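Local coordinates for chitin binding protein (Streptomyces lividans, PDB 5FTZ) that probably cleaves chitin oxidatively at a copper ion held by a histidine brace, as a lytic polysaccharide monooxygenase of family AA10, at residues T93-W105 with R113-P125. Numbering follows the deposited sequence.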
loop_
_atom_site.group_PDB
_atom_site.type_symbol
_atom_site.label_atom_id
_atom_site.label_comp_id
_atom_site.label_asym_id
_atom_site.label_seq_id
_atom_site.Cartn_x
_atom_site.Cartn_y
_atom_site.Cartn_z
ATOM N N THR A 93 5.049 -1.186 6.658
ATOM C CA THR A 93 5.915 -0.124 7.065
ATOM C C THR A 93 6.499 0.585 5.850
ATOM O O THR A 93 7.011 -0.075 4.917
ATOM C CB THR A 93 7.049 -0.720 7.923
ATOM O OG1 THR A 93 6.402 -1.222 9.134
ATOM C CG2 THR A 93 8.117 0.323 8.284
ATOM N N THR A 94 6.552 1.922 5.921
ATOM C CA THR A 94 7.216 2.752 4.947
ATOM C C THR A 94 8.700 2.822 5.278
ATOM O O THR A 94 9.515 2.422 4.450
ATOM C CB THR A 94 6.623 4.161 4.903
ATOM O OG1 THR A 94 5.254 4.038 4.519
ATOM C CG2 THR A 94 7.339 5.082 3.931
ATOM N N ASP A 95 9.091 3.288 6.462
ATOM C CA ASP A 95 10.506 3.382 6.810
ATOM C C ASP A 95 10.715 3.540 8.314
ATOM O O ASP A 95 9.772 3.701 9.100
ATOM C CB ASP A 95 11.219 4.496 6.037
ATOM C CG ASP A 95 10.882 5.851 6.484
ATOM O OD1 ASP A 95 10.020 6.059 7.298
ATOM O OD2 ASP A 95 11.566 6.786 5.986
ATOM N N PHE A 96 11.977 3.401 8.669
ATOM C CA PHE A 96 12.510 3.739 10.004
ATOM C C PHE A 96 13.539 4.824 9.845
ATOM O O PHE A 96 14.412 4.675 8.958
ATOM C CB PHE A 96 13.144 2.521 10.689
ATOM C CG PHE A 96 12.186 1.374 10.933
ATOM C CD1 PHE A 96 11.410 1.307 12.092
ATOM C CD2 PHE A 96 11.987 0.401 9.987
ATOM C CE1 PHE A 96 10.508 0.274 12.311
ATOM C CE2 PHE A 96 11.117 -0.629 10.198
ATOM C CZ PHE A 96 10.360 -0.684 11.354
ATOM N N LYS A 97 13.499 5.847 10.667
ATOM C CA LYS A 97 14.501 6.923 10.612
ATOM C C LYS A 97 14.975 7.186 12.014
ATOM O O LYS A 97 14.156 7.151 12.965
ATOM C CB LYS A 97 13.972 8.208 10.039
ATOM C CG LYS A 97 13.576 8.104 8.584
ATOM C CD LYS A 97 12.976 9.388 8.096
ATOM C CE LYS A 97 12.890 9.397 6.579
ATOM N NZ LYS A 97 11.596 9.931 6.191
ATOM N N TYR A 98 16.244 7.471 12.170
ATOM C CA TYR A 98 16.843 7.706 13.468
ATOM C C TYR A 98 17.600 9.021 13.441
ATOM O O TYR A 98 18.392 9.255 12.522
ATOM C CB TYR A 98 17.799 6.571 13.844
ATOM C CG TYR A 98 17.157 5.243 13.916
ATOM C CD1 TYR A 98 17.022 4.449 12.753
ATOM C CD2 TYR A 98 16.662 4.720 15.105
ATOM C CE1 TYR A 98 16.408 3.206 12.787
ATOM C CE2 TYR A 98 16.046 3.469 15.165
ATOM C CZ TYR A 98 15.934 2.715 14.028
ATOM O OH TYR A 98 15.327 1.478 14.061
ATOM N N TYR A 99 17.340 9.886 14.413
ATOM C CA TYR A 99 17.853 11.255 14.497
ATOM C C TYR A 99 18.608 11.381 15.799
ATOM O O TYR A 99 18.293 10.686 16.762
ATOM C CB TYR A 99 16.738 12.304 14.518
ATOM C CG TYR A 99 15.758 12.257 13.353
ATOM C CD1 TYR A 99 14.726 11.367 13.320
ATOM C CD2 TYR A 99 15.910 13.089 12.277
ATOM C CE1 TYR A 99 13.837 11.356 12.268
ATOM C CE2 TYR A 99 14.983 13.079 11.208
ATOM C CZ TYR A 99 13.982 12.217 11.229
ATOM O OH TYR A 99 13.023 12.100 10.222
ATOM N N VAL A 100 19.609 12.256 15.875
ATOM C CA VAL A 100 20.303 12.536 17.088
ATOM C C VAL A 100 20.263 14.062 17.393
ATOM O O VAL A 100 20.179 14.877 16.452
ATOM C CB VAL A 100 21.738 12.018 17.059
ATOM C CG1 VAL A 100 22.562 12.782 16.055
ATOM C CG2 VAL A 100 22.374 11.991 18.433
ATOM N N THR A 101 20.384 14.430 18.627
ATOM C CA THR A 101 20.556 15.807 19.030
ATOM C C THR A 101 21.909 16.353 18.579
ATOM O O THR A 101 22.842 15.624 18.260
ATOM C CB THR A 101 20.354 15.929 20.537
ATOM O OG1 THR A 101 21.080 14.881 21.204
ATOM C CG2 THR A 101 18.861 15.865 20.882
ATOM N N LYS A 102 21.964 17.694 18.526
ATOM C CA LYS A 102 23.179 18.418 18.134
ATOM C C LYS A 102 23.987 18.806 19.338
ATOM O O LYS A 102 23.466 18.963 20.431
ATOM C CB LYS A 102 22.792 19.754 17.460
ATOM C CG LYS A 102 22.108 19.548 16.145
ATOM C CD LYS A 102 21.723 20.861 15.474
ATOM C CE LYS A 102 20.643 21.554 16.217
ATOM N NZ LYS A 102 19.782 22.356 15.289
ATOM N N PRO A 103 25.308 18.970 19.172
ATOM C CA PRO A 103 26.057 19.590 20.282
ATOM C C PRO A 103 25.454 20.884 20.768
ATOM O O PRO A 103 25.045 21.697 19.973
ATOM C CB PRO A 103 27.463 19.799 19.682
ATOM C CG PRO A 103 27.544 18.797 18.614
ATOM C CD PRO A 103 26.150 18.828 18.000
ATOM N N GLY A 104 25.343 21.037 22.064
ATOM C CA GLY A 104 24.806 22.272 22.628
ATOM C C GLY A 104 23.300 22.326 22.674
ATOM O O GLY A 104 22.722 23.374 22.995
ATOM N N TRP A 105 22.618 21.199 22.423
ATOM C CA TRP A 105 21.157 21.158 22.483
ATOM C C TRP A 105 20.650 21.547 23.884
ATOM O O TRP A 105 21.391 21.388 24.868
ATOM C CB TRP A 105 20.664 19.783 22.047
ATOM C CG TRP A 105 20.982 18.656 22.973
ATOM C CD1 TRP A 105 22.195 18.010 23.178
ATOM C CD2 TRP A 105 20.049 17.965 23.810
ATOM N NE1 TRP A 105 22.058 16.983 24.065
ATOM C CE2 TRP A 105 20.742 16.915 24.436
ATOM C CE3 TRP A 105 18.685 18.091 24.043
ATOM C CZ2 TRP A 105 20.124 16.033 25.303
ATOM C CZ3 TRP A 105 18.092 17.212 24.880
ATOM C CH2 TRP A 105 18.789 16.213 25.518
ATOM N N ARG A 113 12.485 20.342 17.574
ATOM C CA ARG A 113 13.266 20.263 16.333
ATOM C C ARG A 113 14.590 21.012 16.382
ATOM O O ARG A 113 15.572 20.563 15.823
ATOM C CB ARG A 113 12.422 20.708 15.156
ATOM C CG ARG A 113 11.308 19.713 14.808
ATOM C CD ARG A 113 10.203 20.440 14.031
ATOM N NE ARG A 113 9.131 19.532 13.660
ATOM C CZ ARG A 113 8.185 19.050 14.471
ATOM N NH1 ARG A 113 8.152 19.327 15.761
ATOM N NH2 ARG A 113 7.295 18.219 13.974
ATOM N N SER A 114 14.623 22.153 17.053
ATOM C CA SER A 114 15.856 22.955 17.151
ATOM C C SER A 114 16.980 22.230 17.893
ATOM O O SER A 114 18.154 22.549 17.755
ATOM C CB SER A 114 15.562 24.271 17.861
ATOM O OG SER A 114 14.874 24.108 19.114
ATOM N N ASP A 115 16.611 21.202 18.690
ATOM C CA ASP A 115 17.618 20.382 19.389
ATOM C C ASP A 115 18.216 19.276 18.551
ATOM O O ASP A 115 19.244 18.742 18.927
ATOM C CB ASP A 115 16.989 19.737 20.611
ATOM C CG ASP A 115 16.466 20.776 21.596
ATOM O OD1 ASP A 115 17.285 21.675 21.916
ATOM O OD2 ASP A 115 15.237 20.725 21.995
ATOM N N LEU A 116 17.579 18.964 17.444
ATOM C CA LEU A 116 17.878 17.800 16.654
ATOM C C LEU A 116 18.636 18.127 15.395
ATOM O O LEU A 116 18.385 19.175 14.747
ATOM C CB LEU A 116 16.598 17.054 16.295
ATOM C CG LEU A 116 15.905 16.303 17.419
ATOM C CD1 LEU A 116 14.425 16.008 17.081
ATOM C CD2 LEU A 116 16.672 15.029 17.771
ATOM N N ASN A 117 19.553 17.260 14.991
ATOM C CA ASN A 117 20.034 17.266 13.635
ATOM C C ASN A 117 18.939 16.653 12.790
ATOM O O ASN A 117 18.634 15.440 12.922
ATOM C CB ASN A 117 21.343 16.497 13.572
ATOM C CG ASN A 117 21.891 16.396 12.166
ATOM O OD1 ASN A 117 21.241 16.707 11.181
ATOM N ND2 ASN A 117 23.132 15.963 12.095
ATOM N N LEU A 118 18.252 17.434 11.937
ATOM C CA LEU A 118 17.090 16.947 11.280
ATOM C C LEU A 118 17.352 16.104 10.009
ATOM O O LEU A 118 16.374 15.571 9.452
ATOM C CB LEU A 118 16.156 18.098 10.990
ATOM C CG LEU A 118 15.597 18.808 12.229
ATOM C CD1 LEU A 118 14.806 20.002 11.692
ATOM C CD2 LEU A 118 14.729 17.919 13.045
ATOM N N THR A 119 18.616 15.869 9.668
ATOM C CA THR A 119 18.961 14.810 8.702
ATOM C C THR A 119 19.222 13.536 9.541
ATOM O O THR A 119 20.203 13.509 10.273
ATOM C CB THR A 119 20.211 15.159 7.883
ATOM O OG1 THR A 119 19.910 16.311 7.077
ATOM C CG2 THR A 119 20.668 14.005 6.927
ATOM N N PRO A 120 18.424 12.498 9.322
ATOM C CA PRO A 120 18.637 11.276 10.108
ATOM C C PRO A 120 20.010 10.678 9.891
ATOM O O PRO A 120 20.575 10.731 8.775
ATOM C CB PRO A 120 17.591 10.319 9.612
ATOM C CG PRO A 120 16.964 10.902 8.439
ATOM C CD PRO A 120 17.281 12.358 8.419
ATOM N N PHE A 121 20.607 10.142 10.927
ATOM C CA PHE A 121 21.904 9.496 10.778
ATOM C C PHE A 121 21.802 8.075 10.222
ATOM O O PHE A 121 22.817 7.501 9.820
ATOM C CB PHE A 121 22.710 9.551 12.048
ATOM C CG PHE A 121 22.165 8.713 13.194
ATOM C CD1 PHE A 121 22.478 7.358 13.318
ATOM C CD2 PHE A 121 21.323 9.280 14.154
ATOM C CE1 PHE A 121 21.981 6.614 14.336
ATOM C CE2 PHE A 121 20.852 8.506 15.210
ATOM C CZ PHE A 121 21.153 7.186 15.268
ATOM N N PHE A 122 20.611 7.498 10.243
ATOM C CA PHE A 122 20.378 6.141 9.777
ATOM C C PHE A 122 18.951 6.087 9.313
ATOM O O PHE A 122 18.043 6.508 10.049
ATOM C CB PHE A 122 20.638 5.161 10.934
ATOM C CG PHE A 122 20.371 3.719 10.631
ATOM C CD1 PHE A 122 20.688 3.142 9.426
ATOM C CD2 PHE A 122 19.868 2.901 11.658
ATOM C CE1 PHE A 122 20.457 1.775 9.225
ATOM C CE2 PHE A 122 19.634 1.554 11.447
ATOM C CZ PHE A 122 19.947 0.993 10.224
ATOM N N THR A 123 18.738 5.581 8.097
ATOM C CA THR A 123 17.396 5.430 7.518
ATOM C C THR A 123 17.265 4.044 6.958
ATOM O O THR A 123 18.210 3.608 6.278
ATOM C CB THR A 123 17.179 6.453 6.358
ATOM O OG1 THR A 123 17.354 7.792 6.853
ATOM C CG2 THR A 123 15.804 6.340 5.737
ATOM N N VAL A 124 16.107 3.405 7.163
ATOM C CA VAL A 124 15.818 2.081 6.557
ATOM C C VAL A 124 14.522 2.169 5.774
ATOM O O VAL A 124 13.435 2.108 6.370
ATOM C CB VAL A 124 15.774 1.017 7.632
ATOM C CG1 VAL A 124 15.593 -0.350 7.038
ATOM C CG2 VAL A 124 17.076 1.018 8.432
ATOM N N PRO A 125 14.610 2.340 4.434
ATOM C CA PRO A 125 13.403 2.241 3.620
ATOM C C PRO A 125 12.913 0.790 3.742
ATOM O O PRO A 125 13.731 -0.161 3.639
ATOM C CB PRO A 125 13.894 2.568 2.220
ATOM C CG PRO A 125 15.233 3.240 2.400
ATOM C CD PRO A 125 15.813 2.593 3.614
HETATM O O HOH W 1 20.143 13.167 13.105
HETATM O O HOH W 2 17.425 21.712 13.752
#
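Phe96 and Val124 form a hydrogen-bonded antiparallel pair. Val124 N donates to Phe96 O at 2.8 Å, and Phe96 N donates back to Val124 O. Tyr98 N continues the ladder to Phe122 O. The regular pairing then breaks: Tyr98 O accepts from Phe121 N with a bent N-H...O angle of 130°. Val100 N donates to a water that also bonds Asn117 O and Thr119 O. Direct bonds resume with Asn117 N to Val100 O and Lys102 N to Asp115 O.

The Tyr98 and Phe122 side chains run alongside each other; their rings are almost parallel (15°) but strongly offset. CD1 of Tyr98 is 3.4 Å from CD2 of Phe122. Tyr98 CB sits over the Phe121 ring face, 4.1 Å from its centroid. On the other side of the strand, Pro120 CB makes a CH-pi contact over one face of the Tyr99 ring, toward its rim.

The Lys102 chain bends at chi3 (-69°) and again at chi4, and NZ reaches Ser114 O in a weak bond and, through a water, Leu116 O. Lys97 CG packs on the Thr123 methyl, while Lys97 NZ makes a salt bridge to Asp95 OD2 on its own strand.

Strand 148-157 flanks 93-100 on its other side. Tyr98 OH reaches His137 and Trp85 of the facing sheet. The arrangement is an antiparallel edge-strand pairing in the immunoglobulin-like beta sandwich of AA10 enzymes.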